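Local coordinates for anabena Tic22 (Anabaena sp., PDB 4EV1), which probably acts as a chaperone in protein transport, as a thylakoid-linked cyanobacterial member of the Tic22-like family, at residues V14-V19 with V83-I88; T45-S50 with F104-V109; E53-I58 with L78-V83; P160-K165 with V208-P213. One frame throughout, in Å; residues are numbered along the deposited sequence.

Contact 1 (V14-V19 with V83-I88); sequences VPIYLV and VPLGVI
Val-14 O accepts the backbone N-H of Leu-85 (O to N 2.8 Å), and the donor arrives almost head-on, with a C=O...N angle of 174°. Leu-85 opens helix 85-94, so its amide lies in the first turn, where the helix has no carbonyl of its own to offer; the residue just before strand 15-20 supplies one. Further on, Ile-16 and Val-83 form an antiparallel hydrogen-bonded pair: Ile-16 N gives to Val-83 O, and Val-83 N returns a nearly straight bond to Ile-16 O (2.9 Å). Pro-15 faces Pro-84 as a non-hydrogen-bonded pair, a position that suits two residues without amide protons.

Ile-16 meets the helix with both branches. Its chi1 of -60° sets CG1 beside the backbone N and CG2 anti to it, turning CG1 to Leu-85 CB (3.7 Å) and CG2 to Ile-88 CD1 (3.7 Å). Leu-18 CD1 packs against Val-83 CG2 (3.8 Å). With an alanine at Ile-16, Leu-85 and Ile-88 would probably lose the branches they rest on, leaving a gap between strand and helix.

Phe-106 of strand 102-107 touches Ile-16, Leu-85 and Ile-88, closing this apolar side. Tyr-17 and Val-19 instead meet helix 51-63, so strand 15-20 is packed between that helix and helix 85-94.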
loop_
_atom_site.group_PDB
_atom_site.type_symbol
_atom_site.label_atom_id
_atom_site.label_comp_id
_atom_site.label_asym_id
_atom_site.label_seq_id
_atom_site.Cartn_x
_atom_site.Cartn_y
_atom_site.Cartn_z
ATOM N N VAL A 14 -5.883 -4.214 -1.633
ATOM C CA VAL A 14 -4.427 -4.221 -1.511
ATOM C C VAL A 14 -4.056 -5.027 -0.280
ATOM O O VAL A 14 -4.435 -4.653 0.837
ATOM C CB VAL A 14 -3.904 -2.791 -1.389
ATOM C CG1 VAL A 14 -2.402 -2.745 -1.304
ATOM C CG2 VAL A 14 -4.408 -1.907 -2.575
ATOM N N PRO A 15 -3.312 -6.115 -0.456
ATOM C CA PRO A 15 -2.821 -6.817 0.738
ATOM C C PRO A 15 -1.558 -6.160 1.320
ATOM O O PRO A 15 -0.704 -5.683 0.593
ATOM C CB PRO A 15 -2.520 -8.224 0.229
ATOM C CG PRO A 15 -2.167 -8.049 -1.165
ATOM C CD PRO A 15 -2.872 -6.776 -1.692
ATOM N N ILE A 16 -1.465 -6.159 2.644
ATOM C CA ILE A 16 -0.339 -5.632 3.343
ATOM C C ILE A 16 0.225 -6.827 4.079
ATOM O O ILE A 16 -0.532 -7.636 4.617
ATOM C CB ILE A 16 -0.799 -4.554 4.348
ATOM C CG1 ILE A 16 -1.509 -3.411 3.599
ATOM C CG2 ILE A 16 0.397 -4.051 5.220
ATOM C CD1 ILE A 16 -0.653 -2.580 2.663
ATOM N N TYR A 17 1.532 -6.969 4.120
ATOM C CA TYR A 17 2.160 -8.149 4.798
ATOM C C TYR A 17 2.785 -7.749 6.154
ATOM O O TYR A 17 3.601 -6.866 6.217
ATOM C CB TYR A 17 3.162 -8.755 3.837
ATOM C CG TYR A 17 2.508 -9.112 2.530
ATOM C CD1 TYR A 17 1.671 -10.207 2.436
ATOM C CD2 TYR A 17 2.675 -8.332 1.409
ATOM C CE1 TYR A 17 1.047 -10.537 1.255
ATOM C CE2 TYR A 17 2.028 -8.647 0.203
ATOM C CZ TYR A 17 1.194 -9.763 0.147
ATOM O OH TYR A 17 0.558 -10.118 -1.030
ATOM N N LEU A 18 2.309 -8.351 7.235
ATOM C CA LEU A 18 2.749 -8.094 8.562
ATOM C C LEU A 18 3.609 -9.255 9.010
ATOM O O LEU A 18 3.417 -10.389 8.527
ATOM C CB LEU A 18 1.560 -7.956 9.487
ATOM C CG LEU A 18 0.629 -6.760 9.234
ATOM C CD1 LEU A 18 -0.365 -6.684 10.411
ATOM C CD2 LEU A 18 1.412 -5.403 9.027
ATOM N N VAL A 19 4.614 -8.950 9.816
ATOM C CA VAL A 19 5.389 -9.977 10.502
ATOM C C VAL A 19 4.726 -10.256 11.842
ATOM O O VAL A 19 4.627 -9.368 12.730
ATOM C CB VAL A 19 6.861 -9.589 10.679
ATOM C CG1 VAL A 19 7.599 -10.650 11.550
ATOM C CG2 VAL A 19 7.548 -9.452 9.351
ATOM N N VAL A 83 -2.933 -8.963 5.415
ATOM C CA VAL A 83 -4.079 -8.182 5.931
ATOM C C VAL A 83 -4.540 -7.189 4.809
ATOM O O VAL A 83 -3.712 -6.483 4.213
ATOM C CB VAL A 83 -3.658 -7.401 7.217
ATOM C CG1 VAL A 83 -4.869 -6.606 7.883
ATOM C CG2 VAL A 83 -2.921 -8.376 8.246
ATOM N N PRO A 84 -5.839 -7.100 4.540
ATOM C CA PRO A 84 -6.277 -6.102 3.610
ATOM C C PRO A 84 -5.962 -4.681 4.135
ATOM O O PRO A 84 -6.093 -4.396 5.307
ATOM C CB PRO A 84 -7.801 -6.336 3.507
ATOM C CG PRO A 84 -8.116 -7.527 4.278
ATOM C CD PRO A 84 -6.960 -7.867 5.118
ATOM N N LEU A 85 -5.551 -3.795 3.258
ATOM C CA LEU A 85 -5.171 -2.442 3.675
ATOM C C LEU A 85 -6.290 -1.672 4.341
ATOM O O LEU A 85 -6.027 -0.935 5.290
ATOM C CB LEU A 85 -4.612 -1.656 2.504
ATOM C CG LEU A 85 -4.252 -0.188 2.708
ATOM C CD1 LEU A 85 -3.149 -0.002 3.777
ATOM C CD2 LEU A 85 -3.771 0.313 1.361
ATOM N N GLY A 86 -7.540 -1.897 3.915
ATOM C CA GLY A 86 -8.688 -1.226 4.544
ATOM C C GLY A 86 -8.939 -1.591 5.980
ATOM O O GLY A 86 -9.378 -0.754 6.763
ATOM N N VAL A 87 -8.578 -2.815 6.367
ATOM C CA VAL A 87 -8.664 -3.228 7.756
ATOM C C VAL A 87 -7.690 -2.440 8.628
ATOM O O VAL A 87 -8.033 -1.974 9.705
ATOM C CB VAL A 87 -8.377 -4.733 7.893
ATOM C CG1 VAL A 87 -8.364 -5.158 9.353
ATOM C CG2 VAL A 87 -9.447 -5.544 7.102
ATOM N N ILE A 88 -6.460 -2.284 8.163
ATOM C CA ILE A 88 -5.495 -1.444 8.845
ATOM C C ILE A 88 -5.935 0.015 8.900
ATOM O O ILE A 88 -5.845 0.640 9.955
ATOM C CB ILE A 88 -4.093 -1.597 8.192
ATOM C CG1 ILE A 88 -3.594 -3.042 8.357
ATOM C CG2 ILE A 88 -3.090 -0.627 8.829
ATOM C CD1 ILE A 88 -2.265 -3.298 7.672
#

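Contact 2 (T45-S50 with F104-V109); sequences TGAYMS and FAFKPV
Phe-104 lies beside Thr-45 at the start of a parallel strand pair, 43-48 with 102-107, whose segment axes cross at -33° in a mixed three-stranded sheet. The two side chains point the same way, Phe-104 CD2 coming 3.4 Å from Thr-45 CG2. Ala-105 bonds both up and down the neighbouring strand: its N gives to Thr-45 O (2.9 Å), and its O takes the N-H of Ala-47.

Phe-106 turns one ring face to Ala-47 CB, which sits off-centre toward the rim, 4.0 Å from CD2. Lys-107 N then gives to Ala-47 O (2.9 Å), tilted 31° from the carbonyl plane, while Lys-107 O accepts both Met-49 N (3.0 Å) and a water that in turn accepts Ser-50 N, so the ladder runs on past the last strand pair. The lysine chain, bent at chi2 and chi4, leads away from strand 43-48 and brings NZ to Pro-108 O (2.9 Å) and into salt bridges with Glu-53 and Asp-110.

Pro-108 CA backs Met-49 CG. Both strands now run into helix N-caps, Ser-50 and Val-109. Val-109 CG2 closes the contact, 3.6 Å from Ser-50 CB and 3.9 Å from Met-49 CB.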
loop_
_atom_site.group_PDB
_atom_site.type_symbol
_atom_site.label_atom_id
_atom_site.label_comp_id
_atom_site.label_asym_id
_atom_site.label_seq_id
_atom_site.Cartn_x
_atom_site.Cartn_y
_atom_site.Cartn_z
ATOM N N THR A 45 4.634 -1.350 14.501
ATOM C CA THR A 45 4.968 -2.511 13.675
ATOM C C THR A 45 5.304 -2.107 12.249
ATOM O O THR A 45 4.797 -1.108 11.690
ATOM C CB THR A 45 3.849 -3.605 13.706
ATOM O OG1 THR A 45 4.359 -4.846 13.178
ATOM C CG2 THR A 45 2.596 -3.177 12.898
ATOM N N GLY A 46 6.146 -2.916 11.624
ATOM C CA GLY A 46 6.603 -2.632 10.290
ATOM C C GLY A 46 5.878 -3.413 9.251
ATOM O O GLY A 46 6.113 -4.651 9.168
ATOM N N ALA A 47 5.051 -2.728 8.442
ATOM C CA ALA A 47 4.218 -3.356 7.426
ATOM C C ALA A 47 4.973 -3.327 6.088
ATOM O O ALA A 47 5.839 -2.467 5.870
ATOM C CB ALA A 47 2.826 -2.670 7.308
ATOM N N TYR A 48 4.647 -4.272 5.219
ATOM C CA TYR A 48 5.323 -4.447 3.938
ATOM C C TYR A 48 4.332 -4.527 2.794
ATOM O O TYR A 48 3.319 -5.242 2.867
ATOM C CB TYR A 48 6.132 -5.749 3.936
ATOM C CG TYR A 48 7.313 -5.761 4.890
ATOM C CD1 TYR A 48 7.149 -6.156 6.230
ATOM C CD2 TYR A 48 8.581 -5.419 4.464
ATOM C CE1 TYR A 48 8.243 -6.185 7.137
ATOM C CE2 TYR A 48 9.672 -5.435 5.365
ATOM C CZ TYR A 48 9.492 -5.814 6.685
ATOM O OH TYR A 48 10.548 -5.831 7.569
ATOM N N MET A 49 4.701 -3.889 1.691
ATOM C CA MET A 49 3.967 -3.992 0.438
ATOM C C MET A 49 4.329 -5.264 -0.274
ATOM O O MET A 49 3.514 -5.746 -1.097
ATOM C CB MET A 49 4.276 -2.805 -0.460
ATOM C CG MET A 49 3.793 -1.456 0.137
ATOM S SD MET A 49 2.125 -1.417 0.777
ATOM C CE MET A 49 1.244 -1.823 -0.658
ATOM N N SER A 50 5.519 -5.815 0.063
ATOM C CA SER A 50 6.023 -7.055 -0.565
ATOM C C SER A 50 6.117 -8.212 0.431
ATOM O O SER A 50 6.818 -8.121 1.447
ATOM C CB SER A 50 7.425 -6.825 -1.155
ATOM O OG SER A 50 8.124 -8.053 -1.299
ATOM N N PHE A 104 1.574 1.727 12.489
ATOM C CA PHE A 104 2.178 0.958 11.411
ATOM C C PHE A 104 3.096 1.845 10.565
ATOM O O PHE A 104 2.714 2.969 10.156
ATOM C CB PHE A 104 1.096 0.408 10.477
ATOM C CG PHE A 104 0.108 -0.482 11.125
ATOM C CD1 PHE A 104 -0.919 0.037 11.899
ATOM C CD2 PHE A 104 0.174 -1.870 10.928
ATOM C CE1 PHE A 104 -1.865 -0.824 12.497
ATOM C CE2 PHE A 104 -0.742 -2.706 11.515
ATOM C CZ PHE A 104 -1.760 -2.191 12.306
ATOM N N ALA A 105 4.296 1.345 10.277
ATOM C CA ALA A 105 5.206 1.962 9.323
ATOM C C ALA A 105 5.152 1.136 8.057
ATOM O O ALA A 105 5.176 -0.096 8.171
ATOM C CB ALA A 105 6.608 1.966 9.883
ATOM N N PHE A 106 4.968 1.756 6.889
ATOM C CA PHE A 106 4.815 1.025 5.616
ATOM C C PHE A 106 6.087 1.048 4.740
ATOM O O PHE A 106 6.593 2.114 4.418
ATOM C CB PHE A 106 3.630 1.545 4.801
ATOM C CG PHE A 106 2.291 1.267 5.419
ATOM C CD1 PHE A 106 1.845 2.029 6.477
ATOM C CD2 PHE A 106 1.470 0.256 4.939
ATOM C CE1 PHE A 106 0.604 1.788 7.051
ATOM C CE2 PHE A 106 0.241 0.029 5.521
ATOM C CZ PHE A 106 -0.171 0.800 6.582
ATOM N N LYS A 107 6.562 -0.127 4.351
ATOM C CA LYS A 107 7.735 -0.294 3.470
ATOM C C LYS A 107 7.307 -0.552 2.042
ATOM O O LYS A 107 6.761 -1.642 1.723
ATOM C CB LYS A 107 8.602 -1.455 3.969
ATOM C CG LYS A 107 9.859 -1.806 3.132
ATOM C CD LYS A 107 10.844 -0.679 2.993
ATOM C CE LYS A 107 12.101 -1.088 2.209
ATOM N NZ LYS A 107 11.735 -1.853 0.969
ATOM N N PRO A 108 7.525 0.453 1.160
ATOM C CA PRO A 108 7.198 0.234 -0.237
ATOM C C PRO A 108 8.238 -0.684 -0.885
ATOM O O PRO A 108 9.316 -0.866 -0.343
ATOM C CB PRO A 108 7.255 1.626 -0.854
ATOM C CG PRO A 108 8.104 2.475 0.063
ATOM C CD PRO A 108 8.148 1.775 1.417
ATOM N N VAL A 109 7.890 -1.251 -2.026
ATOM C CA VAL A 109 8.794 -2.157 -2.762
ATOM C C VAL A 109 9.886 -1.325 -3.403
ATOM O O VAL A 109 9.607 -0.299 -4.008
ATOM C CB VAL A 109 8.013 -2.942 -3.812
ATOM C CG1 VAL A 109 8.966 -3.801 -4.693
ATOM C CG2 VAL A 109 6.948 -3.792 -3.128
HETATM O O HOH W 1 7.891 -4.272 0.984
#

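Contact 3 (E53-I58 with L78-V83); sequences EAQAFI and LQVTAV
Ile-58 and Ala-54, one helical turn apart, press their side chains onto the start of strand 79-84, and the contact between the two segments is apolar. The helix segment runs nearly antiparallel to the strand, at 155° between their directions, with the axes 8.1 Å apart at their closest.

Among the methyl contacts, Val-80 is central. Its CG2 lies 3.7 Å from Ala-54 CB and 3.8 Å from Ile-58 CD1. CG1 also meets Ala-54, so both branches of the valine touch the alanine methyl. Ile-58 CG2 packs on Leu-78 CB at 4.0 Å, and the same branch approaches Leu-78 O.

A second kind of contact is made with the strand backbone itself. Ile-58 has its CG1 beside the backbone N and an extended end (chi2 169°), which carries CD1 forward to 3.3 Å from Gln-79 C. The methyl group thus rests closely on the peptide link between Gln-79 and Val-80.

Several polar groups have partners other than the facing segment: Gln-79 and Thr-81 pair through their backbones with strand 15-20, and Ile-58 N bonds to Ala-54 O at 3.2 Å within its own helix.

Within these two segments the join is therefore by apolar packing, through the fit and burial of methyl groups; a little farther along the same helix, Arg-62 adds a hydrogen bond to Leu-78 O, at the entry to the strand.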
loop_
_atom_site.group_PDB
_atom_site.type_symbol
_atom_site.label_atom_id
_atom_site.label_comp_id
_atom_site.label_asym_id
_atom_site.label_seq_id
_atom_site.Cartn_x
_atom_site.Cartn_y
_atom_site.Cartn_z
ATOM N N GLU A 53 9.725 -9.464 0.799
ATOM C CA GLU A 53 10.501 -8.602 1.705
ATOM C C GLU A 53 10.216 -8.911 3.160
ATOM O O GLU A 53 11.159 -8.986 3.973
ATOM C CB GLU A 53 10.294 -7.080 1.425
ATOM C CG GLU A 53 11.094 -6.606 0.267
ATOM C CD GLU A 53 10.858 -5.132 -0.127
ATOM O OE1 GLU A 53 10.586 -4.315 0.774
ATOM O OE2 GLU A 53 10.987 -4.815 -1.360
ATOM N N ALA A 54 8.942 -9.101 3.506
ATOM C CA ALA A 54 8.551 -9.459 4.865
ATOM C C ALA A 54 9.223 -10.758 5.279
ATOM O O ALA A 54 9.748 -10.870 6.366
ATOM C CB ALA A 54 6.967 -9.624 4.977
ATOM N N GLN A 55 9.167 -11.738 4.396
ATOM C CA GLN A 55 9.756 -13.004 4.681
ATOM C C GLN A 55 11.282 -12.914 4.859
ATOM O O GLN A 55 11.834 -13.604 5.720
ATOM C CB GLN A 55 9.366 -14.028 3.631
ATOM C CG GLN A 55 9.745 -15.476 4.056
ATOM C CD GLN A 55 9.073 -15.987 5.316
ATOM O OE1 GLN A 55 9.759 -16.378 6.317
ATOM N NE2 GLN A 55 7.770 -15.980 5.320
ATOM N N ALA A 56 11.930 -12.060 4.078
ATOM C CA ALA A 56 13.384 -11.901 4.128
ATOM C C ALA A 56 13.769 -11.355 5.500
ATOM O O ALA A 56 14.767 -11.768 6.096
ATOM C CB ALA A 56 13.844 -10.959 2.988
ATOM N N PHE A 57 12.967 -10.425 6.000
ATOM C CA PHE A 57 13.148 -9.883 7.339
ATOM C C PHE A 57 13.104 -10.981 8.398
ATOM O O PHE A 57 14.001 -11.087 9.232
ATOM C CB PHE A 57 12.151 -8.765 7.634
ATOM C CG PHE A 57 12.202 -8.301 9.039
ATOM C CD1 PHE A 57 13.248 -7.505 9.468
ATOM C CD2 PHE A 57 11.283 -8.743 9.966
ATOM C CE1 PHE A 57 13.333 -7.106 10.753
ATOM C CE2 PHE A 57 11.376 -8.324 11.275
ATOM C CZ PHE A 57 12.396 -7.500 11.659
ATOM N N ILE A 58 12.089 -11.843 8.327
ATOM C CA ILE A 58 12.012 -12.995 9.217
ATOM C C ILE A 58 13.256 -13.902 9.056
ATOM O O ILE A 58 13.851 -14.333 10.047
ATOM C CB ILE A 58 10.722 -13.815 8.951
ATOM C CG1 ILE A 58 9.484 -12.983 9.269
ATOM C CG2 ILE A 58 10.767 -15.120 9.755
ATOM C CD1 ILE A 58 8.114 -13.613 8.776
ATOM N N LEU A 78 7.622 -16.846 14.092
ATOM C CA LEU A 78 7.338 -15.718 13.168
ATOM C C LEU A 78 6.958 -16.172 11.773
ATOM O O LEU A 78 7.559 -17.095 11.238
ATOM C CB LEU A 78 8.558 -14.830 13.045
ATOM C CG LEU A 78 8.880 -13.967 14.213
ATOM C CD1 LEU A 78 10.103 -13.164 13.819
ATOM C CD2 LEU A 78 7.691 -13.075 14.627
ATOM N N GLN A 79 5.990 -15.479 11.173
ATOM C CA GLN A 79 5.516 -15.728 9.848
ATOM C C GLN A 79 4.919 -14.432 9.289
ATOM O O GLN A 79 4.733 -13.447 9.998
ATOM C CB GLN A 79 4.453 -16.796 9.867
ATOM C CG GLN A 79 3.102 -16.367 10.567
ATOM C CD GLN A 79 2.059 -17.470 10.507
ATOM O OE1 GLN A 79 2.233 -18.532 11.089
ATOM N NE2 GLN A 79 0.980 -17.229 9.767
ATOM N N VAL A 80 4.619 -14.460 8.012
ATOM C CA VAL A 80 3.988 -13.365 7.344
ATOM C C VAL A 80 2.485 -13.634 7.381
ATOM O O VAL A 80 2.052 -14.734 7.017
ATOM C CB VAL A 80 4.426 -13.266 5.875
ATOM C CG1 VAL A 80 3.694 -12.069 5.161
ATOM C CG2 VAL A 80 5.935 -13.071 5.766
ATOM N N THR A 81 1.707 -12.621 7.780
ATOM C CA THR A 81 0.258 -12.608 7.681
ATOM C C THR A 81 -0.164 -11.518 6.691
ATOM O O THR A 81 0.316 -10.375 6.763
ATOM C CB THR A 81 -0.348 -12.386 9.076
ATOM O OG1 THR A 81 0.055 -13.487 9.920
ATOM C CG2 THR A 81 -1.850 -12.286 9.020
ATOM N N ALA A 82 -1.057 -11.869 5.786
ATOM C CA ALA A 82 -1.616 -10.949 4.800
ATOM C C ALA A 82 -2.915 -10.288 5.362
ATOM O O ALA A 82 -3.819 -10.983 5.840
ATOM C CB ALA A 82 -1.894 -11.726 3.521
ATOM N N VAL A 83 -2.933 -8.963 5.415
ATOM C CA VAL A 83 -4.079 -8.182 5.931
ATOM C C VAL A 83 -4.540 -7.189 4.809
ATOM O O VAL A 83 -3.712 -6.483 4.213
ATOM C CB VAL A 83 -3.658 -7.401 7.217
ATOM C CG1 VAL A 83 -4.869 -6.606 7.883
ATOM C CG2 VAL A 83 -2.921 -8.376 8.246
#

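Contact 4 (P160-K165 with V208-P213); sequences PLFLSK and VLVPSP
Phe-162 and Val-210 lie side by side and point the same way, with ring atom CD1 3.7 Å from Val-210 CB. A chi1 of -59° sets the phenyl group beside its own backbone N, which carries ring atom CE1 along both valine branches. Val-210 CG2 also reaches Pro-160 CB at 3.9 Å, so the valine is shared by two residues on this side of the sheet. Leu-161 and Leu-209 point to the opposite face; Leu-163, past the strand, brings CD2 to 3.5 Å from Val-210 O.

Two backbone bonds join the parallel strands 156-162 and 207-210: Leu-161 N gives to Val-208 O (2.8 Å), practically straight, and Leu-161 O takes Val-210 N (2.9 Å). A third, from Leu-163 N just past the strand end to Val-210 O (2.9 Å), continues the ladder. A water that accepts Ser-164 N lies in the plane of the Phe-162 ring, at its edge.

Trimming Phe-162 to an alanine would probably leave Val-210 CB and CG1 without their ring neighbour and open a gap beside the strand.

Farther out, Asp-167 and Ala-168 of helix 165-175 touch Phe-162. Glu-112 holds Ser-164 OG, and Ser-212 OG caps Ser-215 N. Backbone bonds therefore set the alignment, Val-210 packs with Phe-162 and Pro-160 on one face, Leu-161 and Leu-209 of the other meet Met-135, and the serines carry the strands over into helices.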
loop_
_atom_site.group_PDB
_atom_site.type_symbol
_atom_site.label_atom_id
_atom_site.label_comp_id
_atom_site.label_asym_id
_atom_site.label_seq_id
_atom_site.Cartn_x
_atom_site.Cartn_y
_atom_site.Cartn_z
ATOM N N PRO A 160 -7.853 2.818 -12.838
ATOM C CA PRO A 160 -6.964 2.014 -12.000
ATOM C C PRO A 160 -5.763 2.775 -11.490
ATOM O O PRO A 160 -5.038 3.339 -12.286
ATOM C CB PRO A 160 -6.488 0.935 -12.962
ATOM C CG PRO A 160 -6.465 1.604 -14.260
ATOM C CD PRO A 160 -7.618 2.555 -14.266
ATOM N N LEU A 161 -5.518 2.733 -10.180
ATOM C CA LEU A 161 -4.284 3.224 -9.601
ATOM C C LEU A 161 -3.355 2.028 -9.221
ATOM O O LEU A 161 -3.656 1.203 -8.345
ATOM C CB LEU A 161 -4.569 4.114 -8.412
ATOM C CG LEU A 161 -5.659 5.178 -8.574
ATOM C CD1 LEU A 161 -5.908 5.926 -7.254
ATOM C CD2 LEU A 161 -5.287 6.126 -9.671
ATOM N N PHE A 162 -2.226 1.932 -9.908
ATOM C CA PHE A 162 -1.367 0.770 -9.775
ATOM C C PHE A 162 -0.345 0.962 -8.688
ATOM O O PHE A 162 0.326 2.005 -8.611
ATOM C CB PHE A 162 -0.657 0.470 -11.090
ATOM C CG PHE A 162 -1.607 0.212 -12.244
ATOM C CD1 PHE A 162 -2.234 -1.035 -12.391
ATOM C CD2 PHE A 162 -1.902 1.212 -13.147
ATOM C CE1 PHE A 162 -3.121 -1.266 -13.451
ATOM C CE2 PHE A 162 -2.769 0.988 -14.208
ATOM C CZ PHE A 162 -3.378 -0.238 -14.363
ATOM N N LEU A 163 -0.177 -0.069 -7.879
ATOM C CA LEU A 163 0.909 -0.085 -6.904
ATOM C C LEU A 163 2.233 -0.489 -7.576
ATOM O O LEU A 163 3.326 -0.295 -7.000
ATOM C CB LEU A 163 0.590 -1.028 -5.753
ATOM C CG LEU A 163 -0.268 -0.541 -4.579
ATOM C CD1 LEU A 163 0.439 0.631 -3.826
ATOM C CD2 LEU A 163 -1.683 -0.167 -4.981
ATOM N N SER A 164 2.146 -1.026 -8.793
ATOM C CA SER A 164 3.318 -1.403 -9.522
ATOM C C SER A 164 3.469 -0.683 -10.875
ATOM O O SER A 164 2.589 -0.739 -11.723
ATOM C CB SER A 164 3.319 -2.905 -9.715
ATOM O OG SER A 164 4.529 -3.234 -10.307
ATOM N N LYS A 165 4.604 -0.044 -11.057
ATOM C CA LYS A 165 4.859 0.724 -12.249
ATOM C C LYS A 165 4.766 -0.074 -13.521
ATOM O O LYS A 165 4.288 0.419 -14.473
ATOM C CB LYS A 165 6.174 1.444 -12.164
ATOM C CG LYS A 165 6.372 2.434 -13.218
ATOM C CD LYS A 165 7.773 2.589 -13.426
ATOM C CE LYS A 165 8.076 2.485 -14.861
ATOM N NZ LYS A 165 8.064 3.854 -15.377
ATOM N N VAL A 208 -10.110 2.389 -8.471
ATOM C CA VAL A 208 -9.737 1.120 -7.865
ATOM C C VAL A 208 -8.227 1.078 -7.683
ATOM O O VAL A 208 -7.460 1.667 -8.472
ATOM C CB VAL A 208 -10.190 -0.081 -8.716
ATOM C CG1 VAL A 208 -11.708 -0.133 -8.800
ATOM C CG2 VAL A 208 -9.574 -0.012 -10.105
ATOM N N LEU A 209 -7.801 0.401 -6.622
ATOM C CA LEU A 209 -6.384 0.190 -6.356
ATOM C C LEU A 209 -5.996 -1.186 -6.843
ATOM O O LEU A 209 -6.648 -2.152 -6.503
ATOM C CB LEU A 209 -6.081 0.264 -4.854
ATOM C CG LEU A 209 -6.097 1.697 -4.327
ATOM C CD1 LEU A 209 -7.498 2.186 -4.134
ATOM C CD2 LEU A 209 -5.282 1.763 -3.025
ATOM N N VAL A 210 -4.929 -1.265 -7.632
ATOM C CA VAL A 210 -4.498 -2.528 -8.218
ATOM C C VAL A 210 -3.145 -2.899 -7.576
ATOM O O VAL A 210 -2.131 -2.226 -7.796
ATOM C CB VAL A 210 -4.370 -2.432 -9.763
ATOM C CG1 VAL A 210 -3.933 -3.758 -10.345
ATOM C CG2 VAL A 210 -5.722 -1.981 -10.417
ATOM N N PRO A 211 -3.129 -3.943 -6.730
ATOM C CA PRO A 211 -1.846 -4.327 -6.163
ATOM C C PRO A 211 -0.879 -4.972 -7.159
ATOM O O PRO A 211 -1.190 -5.166 -8.313
ATOM C CB PRO A 211 -2.241 -5.305 -5.083
ATOM C CG PRO A 211 -3.486 -5.956 -5.627
ATOM C CD PRO A 211 -4.198 -4.904 -6.398
ATOM N N SER A 212 0.312 -5.287 -6.692
ATOM C CA SER A 212 1.393 -5.743 -7.544
ATOM C C SER A 212 1.070 -7.112 -8.146
ATOM O O SER A 212 0.169 -7.786 -7.656
ATOM C CB SER A 212 2.621 -5.908 -6.684
ATOM O OG SER A 212 2.414 -7.021 -5.787
ATOM N N PRO A 213 1.756 -7.498 -9.237
ATOM C CA PRO A 213 1.455 -8.809 -9.835
ATOM C C PRO A 213 1.636 -9.951 -8.830
ATOM O O PRO A 213 0.860 -10.925 -8.847
ATOM C CB PRO A 213 2.481 -8.941 -10.977
ATOM C CG PRO A 213 2.877 -7.588 -11.319
ATOM C CD PRO A 213 2.715 -6.730 -10.054
HETATM O O HOH W 2 -0.143 -2.586 -9.800
#

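In the fold
Contacts 1, 2 and 3 gather around strand 15-20, their centres 9 to 12 Å apart. Contacts 1 and 3 share Val-83 and strand 79-84; contact 2 touches contact 1 where Tyr-17 N probably bonds Tyr-48 O, and meets contact 3 where Tyr-48 packs on Ala-54 and Phe-57. In the chain, segments of contacts 1 and 2 alternate, while contact 3 falls between the two ends of each, so the first half of the protein is interlaced. Contact 4 comes later, in a separate three-stranded sheet, about 15 Å from contact 1 between centres. Val-14, Met-49 and Leu-163 pack at the junction, joining the two sheet regions of this Tic22-like fold into one body.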